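Local coordinates for protein branched-chain-amino-acid aminotransferase (Pseudomonas sp. UW4, PDB 6JIF) that probably transfers amino groups between branched-chain amino acids and 2-oxo acids, using a pyridoxal-5'-phosphate cofactor, at residues S191-P197 with Y229-H235; Q198-K204 with P261-P265. All blocks are in the same frame, centred on the assembly; numbering follows the deposited sequence.

How the contacts relate
Strand 185-189 ends in a loop that carries 191-197 and then 198-204 before helix 206-221. The chain passes through that helix and strand 227-230. Residues 229-235 then come back to 191-197, and contact 1 closes a loop that contains helix 206-221. Strand 238-241 and the antiparallel pair 245-250 and 255-258 follow. Residues 261-265 next return to 198-204 in contact 2, just ahead of helix 267-278. The segments alternate along the chain, so the two closures cross. The centres of contact 1 and contact 2 lie about 11 Å apart. Arg-194 of contact 1 reaches carbonyl oxygens of contact 2. Both contacts touch pyridoxal phosphate and the second subunit.

Contact 1: residues S191-P197 with Y229-H235; sequences SYDRAAP and YLDPMTH. With PLP (pyridoxal-5'-phosphate), chain D.
Asp-193 and His-235 each carry CG beside the backbone N (chi1 -59° and -79°), which swings the carboxylate and the imidazole toward each other across the contact. They form a His-carboxylate hydrogen bond. His-235 NE2 gives its proton to Asp-193 OD1 at 2.7 Å, with a bent angle of 144° at the hydrogen. OD1 is met on its syn side, slightly out of the carboxylate plane. The acid has further partners. One water lies 2.7 Å from Asp-193 OD1 and also bridges to Leu-230 O. Another links OD2 to Pro-232 O. OD2 also accepts from the backbone N of Gln-198 of the second subunit, so the side chain links the loop of 229-235 to the second subunit. With an alanine here, His-235 NE2 would probably lose its acceptor and Gln-198 N of the second subunit would be left without its mate.

Nearer the cofactor, the aliphatic part of Arg-194 lies over one face of Tyr-229. Arg-194 CB sits 4.1 Å from the centroid of the Tyr-229 ring, a CH-pi contact almost on the ring normal. Arg-194 CG follows at 3.8 Å from Tyr-229 CG. The chain then bends at chi3, and Arg-194 NE comes 3.6 Å from C2A, the methyl carbon of PLP, which lies over one guanidinium face. The guanidinium itself is held by Gly-201 O and Ser-262 O of the neighbouring loops.

Pro-232 wedges in beside Asp-193. Pro-232 CB meets Ala-195 O at 3.3 Å. At the outer end Met-233 CE packs 4.1 Å from Pro-197 CB. There the two proline rings slide past each other in opposite directions, with Pro-197 CD 3.8 Å from Pro-232 CG.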
loop_
_atom_site.group_PDB
_atom_site.type_symbol
_atom_site.label_atom_id
_atom_site.label_comp_id
_atom_site.label_asym_id
_atom_site.label_seq_id
_atom_site.Cartn_x
_atom_site.Cartn_y
_atom_site.Cartn_z
ATOM N N SER B 191 -11.263 -7.243 -13.327
ATOM C CA SER B 191 -12.211 -7.516 -12.245
ATOM C C SER B 191 -11.667 -7.103 -10.896
ATOM O O SER B 191 -12.421 -7.104 -9.897
ATOM C CB SER B 191 -12.545 -8.983 -12.219
ATOM O OG SER B 191 -11.405 -9.708 -11.826
ATOM N N TYR B 192 -10.403 -6.706 -10.849
ATOM C CA TYR B 192 -9.796 -6.353 -9.571
ATOM C C TYR B 192 -9.875 -4.861 -9.317
ATOM O O TYR B 192 -10.231 -4.089 -10.191
ATOM C CB TYR B 192 -8.340 -6.831 -9.546
ATOM C CG TYR B 192 -8.259 -8.361 -9.543
ATOM C CD1 TYR B 192 -8.443 -9.078 -8.386
ATOM C CD2 TYR B 192 -8.005 -9.055 -10.715
ATOM C CE1 TYR B 192 -8.410 -10.480 -8.387
ATOM C CE2 TYR B 192 -7.923 -10.431 -10.723
ATOM C CZ TYR B 192 -8.122 -11.139 -9.576
ATOM O OH TYR B 192 -8.041 -12.516 -9.634
ATOM N N ASP B 193 -9.545 -4.434 -8.075
ATOM C CA ASP B 193 -9.595 -3.011 -7.726
ATOM C C ASP B 193 -8.220 -2.437 -7.375
ATOM O O ASP B 193 -7.508 -3.011 -6.554
ATOM C CB ASP B 193 -10.512 -2.774 -6.499
ATOM C CG ASP B 193 -11.957 -3.247 -6.703
ATOM O OD1 ASP B 193 -12.557 -2.896 -7.747
ATOM O OD2 ASP B 193 -12.498 -3.945 -5.801
ATOM N N ARG B 194 -7.872 -1.273 -7.914
ATOM C CA ARG B 194 -6.668 -0.589 -7.426
ATOM C C ARG B 194 -6.938 0.134 -6.113
ATOM O O ARG B 194 -5.990 0.403 -5.351
ATOM C CB ARG B 194 -6.098 0.433 -8.436
ATOM C CG ARG B 194 -7.125 1.455 -8.948
ATOM C CD ARG B 194 -6.470 2.607 -9.756
ATOM N NE ARG B 194 -5.693 3.521 -8.902
ATOM C CZ ARG B 194 -6.207 4.571 -8.235
ATOM N NH1 ARG B 194 -7.500 4.897 -8.331
ATOM N NH2 ARG B 194 -5.389 5.354 -7.517
ATOM N N ALA B 195 -8.189 0.493 -5.849
ATOM C CA ALA B 195 -8.441 1.287 -4.646
ATOM C C ALA B 195 -9.862 1.041 -4.185
ATOM O O ALA B 195 -10.735 0.670 -4.969
ATOM C CB ALA B 195 -8.234 2.795 -4.883
ATOM N N ALA B 196 -10.098 1.307 -2.896
ATOM C CA ALA B 196 -11.427 1.137 -2.292
ATOM C C ALA B 196 -12.295 2.361 -2.579
ATOM O O ALA B 196 -11.776 3.437 -2.971
ATOM C CB ALA B 196 -11.254 0.976 -0.791
ATOM N N PRO B 197 -13.616 2.246 -2.402
ATOM C CA PRO B 197 -14.455 3.431 -2.616
ATOM C C PRO B 197 -14.068 4.604 -1.722
ATOM O O PRO B 197 -14.100 5.739 -2.192
ATOM C CB PRO B 197 -15.874 2.942 -2.335
ATOM C CG PRO B 197 -15.813 1.399 -2.549
ATOM C CD PRO B 197 -14.409 1.035 -2.096
ATOM N N TYR B 229 -9.412 -0.070 -14.676
ATOM C CA TYR B 229 -10.106 -0.241 -13.391
ATOM C C TYR B 229 -11.412 0.519 -13.441
ATOM O O TYR B 229 -11.447 1.680 -13.897
ATOM C CB TYR B 229 -9.250 0.266 -12.222
ATOM C CG TYR B 229 -7.962 -0.494 -12.155
ATOM C CD1 TYR B 229 -7.939 -1.739 -11.561
ATOM C CD2 TYR B 229 -6.793 -0.002 -12.779
ATOM C CE1 TYR B 229 -6.767 -2.484 -11.531
ATOM C CE2 TYR B 229 -5.602 -0.744 -12.780
ATOM C CZ TYR B 229 -5.617 -2.002 -12.167
ATOM O OH TYR B 229 -4.467 -2.757 -12.127
ATOM N N LEU B 230 -12.469 -0.152 -12.975
ATOM C CA LEU B 230 -13.801 0.413 -12.846
ATOM C C LEU B 230 -14.031 0.868 -11.410
ATOM O O LEU B 230 -13.284 0.511 -10.497
ATOM C CB LEU B 230 -14.882 -0.619 -13.258
ATOM C CG LEU B 230 -14.701 -1.171 -14.694
ATOM C CD1 LEU B 230 -15.915 -1.986 -15.006
ATOM C CD2 LEU B 230 -14.542 -0.091 -15.768
ATOM N N ASP B 231 -15.122 1.584 -11.209
ATOM C CA ASP B 231 -15.425 2.031 -9.832
ATOM C C ASP B 231 -15.560 0.820 -8.907
ATOM O O ASP B 231 -16.171 -0.192 -9.286
ATOM C CB ASP B 231 -16.675 2.896 -9.812
ATOM C CG ASP B 231 -17.920 2.122 -10.003
ATOM O OD1 ASP B 231 -18.180 1.759 -11.164
ATOM O OD2 ASP B 231 -18.648 1.913 -9.022
ATOM N N PRO B 232 -14.942 0.855 -7.726
ATOM C CA PRO B 232 -14.859 -0.348 -6.920
ATOM C C PRO B 232 -16.198 -0.743 -6.309
ATOM O O PRO B 232 -16.400 -1.931 -6.023
ATOM C CB PRO B 232 -13.805 0.032 -5.854
ATOM C CG PRO B 232 -13.805 1.558 -5.825
ATOM C CD PRO B 232 -13.985 1.885 -7.304
ATOM N N MET B 233 -17.159 0.197 -6.149
ATOM C CA MET B 233 -18.440 -0.181 -5.529
ATOM C C MET B 233 -19.316 -0.989 -6.483
ATOM O O MET B 233 -19.993 -1.931 -6.063
ATOM C CB MET B 233 -19.168 1.071 -5.067
ATOM C CG MET B 233 -20.372 0.739 -4.187
ATOM S SD MET B 233 -20.905 2.078 -3.147
ATOM C CE MET B 233 -19.756 1.944 -1.737
ATOM N N THR B 234 -19.334 -0.633 -7.789
ATOM C CA THR B 234 -20.301 -1.243 -8.716
ATOM C C THR B 234 -19.708 -1.831 -9.975
ATOM O O THR B 234 -20.420 -2.573 -10.675
ATOM C CB THR B 234 -21.406 -0.240 -9.141
ATOM O OG1 THR B 234 -20.871 0.785 -9.976
ATOM C CG2 THR B 234 -22.028 0.433 -7.924
ATOM N N HIS B 235 -18.479 -1.478 -10.338
ATOM C CA HIS B 235 -17.877 -1.938 -11.584
ATOM C C HIS B 235 -18.809 -1.640 -12.745
ATOM O O HIS B 235 -18.957 -2.422 -13.696
ATOM C CB HIS B 235 -17.497 -3.407 -11.525
ATOM C CG HIS B 235 -16.222 -3.618 -10.782
ATOM N ND1 HIS B 235 -15.111 -4.191 -11.349
ATOM C CD2 HIS B 235 -15.876 -3.314 -9.507
ATOM C CE1 HIS B 235 -14.117 -4.202 -10.470
ATOM N NE2 HIS B 235 -14.563 -3.705 -9.338
HETATM N N1 PLP D . -3.794 7.686 -12.583
HETATM C C2 PLP D . -3.119 7.033 -11.596
HETATM C C2A PLP D . -3.813 5.871 -10.958
HETATM C C3 PLP D . -1.866 7.480 -11.173
HETATM O O3 PLP D . -1.231 6.840 -10.141
HETATM C C4 PLP D . -1.267 8.597 -11.812
HETATM C C4A PLP D . -0.008 9.240 -11.261
HETATM C C5 PLP D . -2.002 9.217 -12.841
HETATM C C6 PLP D . -3.239 8.760 -13.182
HETATM C C5A PLP D . -1.498 10.356 -13.672
HETATM O O4P PLP D . -1.105 11.415 -12.884
HETATM P P PLP D . -0.149 12.522 -13.521
HETATM O O1P PLP D . -0.774 13.070 -14.781
HETATM O O2P PLP D . -0.129 13.587 -12.414
HETATM O O3P PLP D . 1.227 11.952 -13.852
HETATM O O HOH W 1 -11.983 -2.812 -12.075
HETATM O O HOH W 2 -11.476 -0.966 -9.371
HETATM O O HOH W 3 -15.067 -4.323 -6.352
#

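Contact 2: residues Q198-K204 with P261-P265. With PLP (pyridoxal-5'-phosphate), chain D.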
loop_
_atom_site.group_PDB
_atom_site.type_symbol
_atom_site.label_atom_id
_atom_site.label_comp_id
_atom_site.label_asym_id
_atom_site.label_seq_id
_atom_site.Cartn_x
_atom_site.Cartn_y
_atom_site.Cartn_z
ATOM N N GLN B 198 -13.708 4.371 -0.462
ATOM C CA GLN B 198 -13.273 5.418 0.466
ATOM C C GLN B 198 -11.892 5.054 1.000
ATOM O O GLN B 198 -11.660 5.044 2.214
ATOM C CB GLN B 198 -14.269 5.607 1.607
ATOM C CG GLN B 198 -15.638 6.111 1.133
ATOM C CD GLN B 198 -15.566 7.494 0.485
ATOM O OE1 GLN B 198 -14.688 8.316 0.808
ATOM N NE2 GLN B 198 -16.506 7.762 -0.437
ATOM N N GLY B 199 -11.000 4.721 0.068
ATOM C CA GLY B 199 -9.643 4.351 0.376
ATOM C C GLY B 199 -8.698 5.466 -0.029
ATOM O O GLY B 199 -9.013 6.667 0.072
ATOM N N THR B 200 -7.521 5.048 -0.481
ATOM C CA THR B 200 -6.428 5.971 -0.738
ATOM C C THR B 200 -6.242 6.247 -2.235
ATOM O O THR B 200 -5.189 6.761 -2.635
ATOM C CB THR B 200 -5.136 5.427 -0.126
ATOM O OG1 THR B 200 -4.874 4.107 -0.612
ATOM C CG2 THR B 200 -5.221 5.364 1.363
ATOM N N GLY B 201 -7.276 5.980 -3.055
ATOM C CA GLY B 201 -7.139 6.072 -4.514
ATOM C C GLY B 201 -6.841 7.477 -5.045
ATOM O O GLY B 201 -6.268 7.613 -6.131
ATOM N N ALA B 202 -7.204 8.526 -4.290
ATOM C CA ALA B 202 -6.935 9.887 -4.713
ATOM C C ALA B 202 -5.602 10.411 -4.215
ATOM O O ALA B 202 -5.241 11.532 -4.560
ATOM C CB ALA B 202 -8.037 10.853 -4.277
ATOM N N ALA B 203 -4.859 9.621 -3.463
ATOM C CA ALA B 203 -3.503 9.951 -3.029
ATOM C C ALA B 203 -2.501 9.133 -3.847
ATOM O O ALA B 203 -2.780 7.983 -4.204
ATOM C CB ALA B 203 -3.337 9.646 -1.549
ATOM N N LYS B 204 -1.333 9.726 -4.160
ATOM C CA LYS B 204 -0.357 8.990 -4.961
ATOM C C LYS B 204 0.543 8.233 -3.989
ATOM O O LYS B 204 1.664 8.634 -3.666
ATOM C CB LYS B 204 0.417 9.924 -5.873
ATOM C CG LYS B 204 0.919 9.228 -7.139
ATOM C CD LYS B 204 1.264 10.252 -8.169
ATOM C CE LYS B 204 1.675 9.592 -9.485
ATOM N NZ LYS B 204 0.536 8.897 -10.125
ATOM N N PRO B 261 -14.483 9.968 -5.999
ATOM C CA PRO B 261 -13.545 10.116 -4.867
ATOM C C PRO B 261 -12.325 9.200 -4.945
ATOM O O PRO B 261 -11.333 9.498 -4.260
ATOM C CB PRO B 261 -14.408 9.788 -3.640
ATOM C CG PRO B 261 -15.866 10.050 -4.082
ATOM C CD PRO B 261 -15.864 9.705 -5.578
ATOM N N SER B 262 -12.346 8.136 -5.772
ATOM C CA SER B 262 -11.230 7.185 -5.837
ATOM C C SER B 262 -10.338 7.354 -7.065
ATOM O O SER B 262 -9.284 6.714 -7.120
ATOM C CB SER B 262 -11.741 5.748 -5.747
ATOM O OG SER B 262 -12.734 5.516 -6.748
ATOM N N VAL B 263 -10.679 8.247 -7.992
ATOM C CA VAL B 263 -9.793 8.576 -9.120
ATOM C C VAL B 263 -8.602 9.419 -8.662
ATOM O O VAL B 263 -8.743 10.417 -7.947
ATOM C CB VAL B 263 -10.602 9.306 -10.211
ATOM C CG1 VAL B 263 -9.716 9.806 -11.362
ATOM C CG2 VAL B 263 -11.694 8.410 -10.790
ATOM N N LEU B 264 -7.424 9.090 -9.164
ATOM C CA LEU B 264 -6.228 9.889 -8.894
ATOM C C LEU B 264 -6.273 11.189 -9.689
ATOM O O LEU B 264 -6.381 11.151 -10.925
ATOM C CB LEU B 264 -4.982 9.074 -9.256
ATOM C CG LEU B 264 -3.606 9.517 -8.737
ATOM C CD1 LEU B 264 -3.154 10.744 -9.439
ATOM C CD2 LEU B 264 -3.511 9.776 -7.242
ATOM N N PRO B 265 -6.229 12.353 -9.044
ATOM C CA PRO B 265 -6.359 13.606 -9.796
ATOM C C PRO B 265 -5.068 13.967 -10.518
ATOM O O PRO B 265 -4.158 14.521 -9.909
ATOM C CB PRO B 265 -6.701 14.652 -8.716
ATOM C CG PRO B 265 -6.331 13.985 -7.435
ATOM C CD PRO B 265 -6.409 12.536 -7.593
HETATM N N1 PLP D . -3.794 7.686 -12.583
HETATM C C2 PLP D . -3.119 7.033 -11.596
HETATM C C2A PLP D . -3.813 5.871 -10.958
HETATM C C3 PLP D . -1.866 7.480 -11.173
HETATM O O3 PLP D . -1.231 6.840 -10.141
HETATM C C4 PLP D . -1.267 8.597 -11.812
HETATM C C4A PLP D . -0.008 9.240 -11.261
HETATM C C5 PLP D . -2.002 9.217 -12.841
HETATM C C6 PLP D . -3.239 8.760 -13.182
HETATM C C5A PLP D . -1.498 10.356 -13.672
HETATM O O4P PLP D . -1.105 11.415 -12.884
HETATM P P PLP D . -0.149 12.522 -13.521
HETATM O O1P PLP D . -0.774 13.070 -14.781
HETATM O O2P PLP D . -0.129 13.587 -12.414
HETATM O O3P PLP D . 1.227 11.952 -13.852
#
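Leu-264 reaches the turn of 198-204 on one side and the cofactor on the other. Its CB lies 3.7 Å from Gly-201 O and also near C2 of the PLP ring. Its CG is anti to the backbone N (chi1 -164°), which carries the branch point over one face of the pyridine ring, 3.6 Å from PLP C3. From there the two methyl groups part. CD1 stays over the ring, 3.7 Å from PLP C4. CD2 turns to the other segment, packs 3.6 Å from Ala-203 C, and also meets CB of Lys-204. One leucine thus fills the space between the cofactor and the backbone that leads to the lysine.

The rest of the contact is close van der Waals packing, and no hydrogen bond joins the two segments. Residues Thr-200 to Ala-203 make a type I beta turn, closed by Ala-203 N to Thr-200 O. Gly-201 presses its CA against Ser-262 O at 3.4 Å in a CA-H...O contact. A beta carbon at Gly-201 would run into that oxygen. Ala-202 sits against the opposite loop, with its CB near Pro-261 O and its O 3.4 Å from Pro-265 CD. Other parts of the chain hold the 261-265 backbone: Glu-240 accepts from Leu-264 N, and Asn-245 ND2 donates to Leu-264 O.

Lys-204 runs extended to CE and bends at chi4. Its NZ is bonded to PLP C4A at 1.3 Å, a length consistent with a C=N double bond. Tyr-209 OH makes a weak hydrogen bond to NZ. This is the internal aldimine of a class IV aminotransferase, its pyridine ring faced by a leucine.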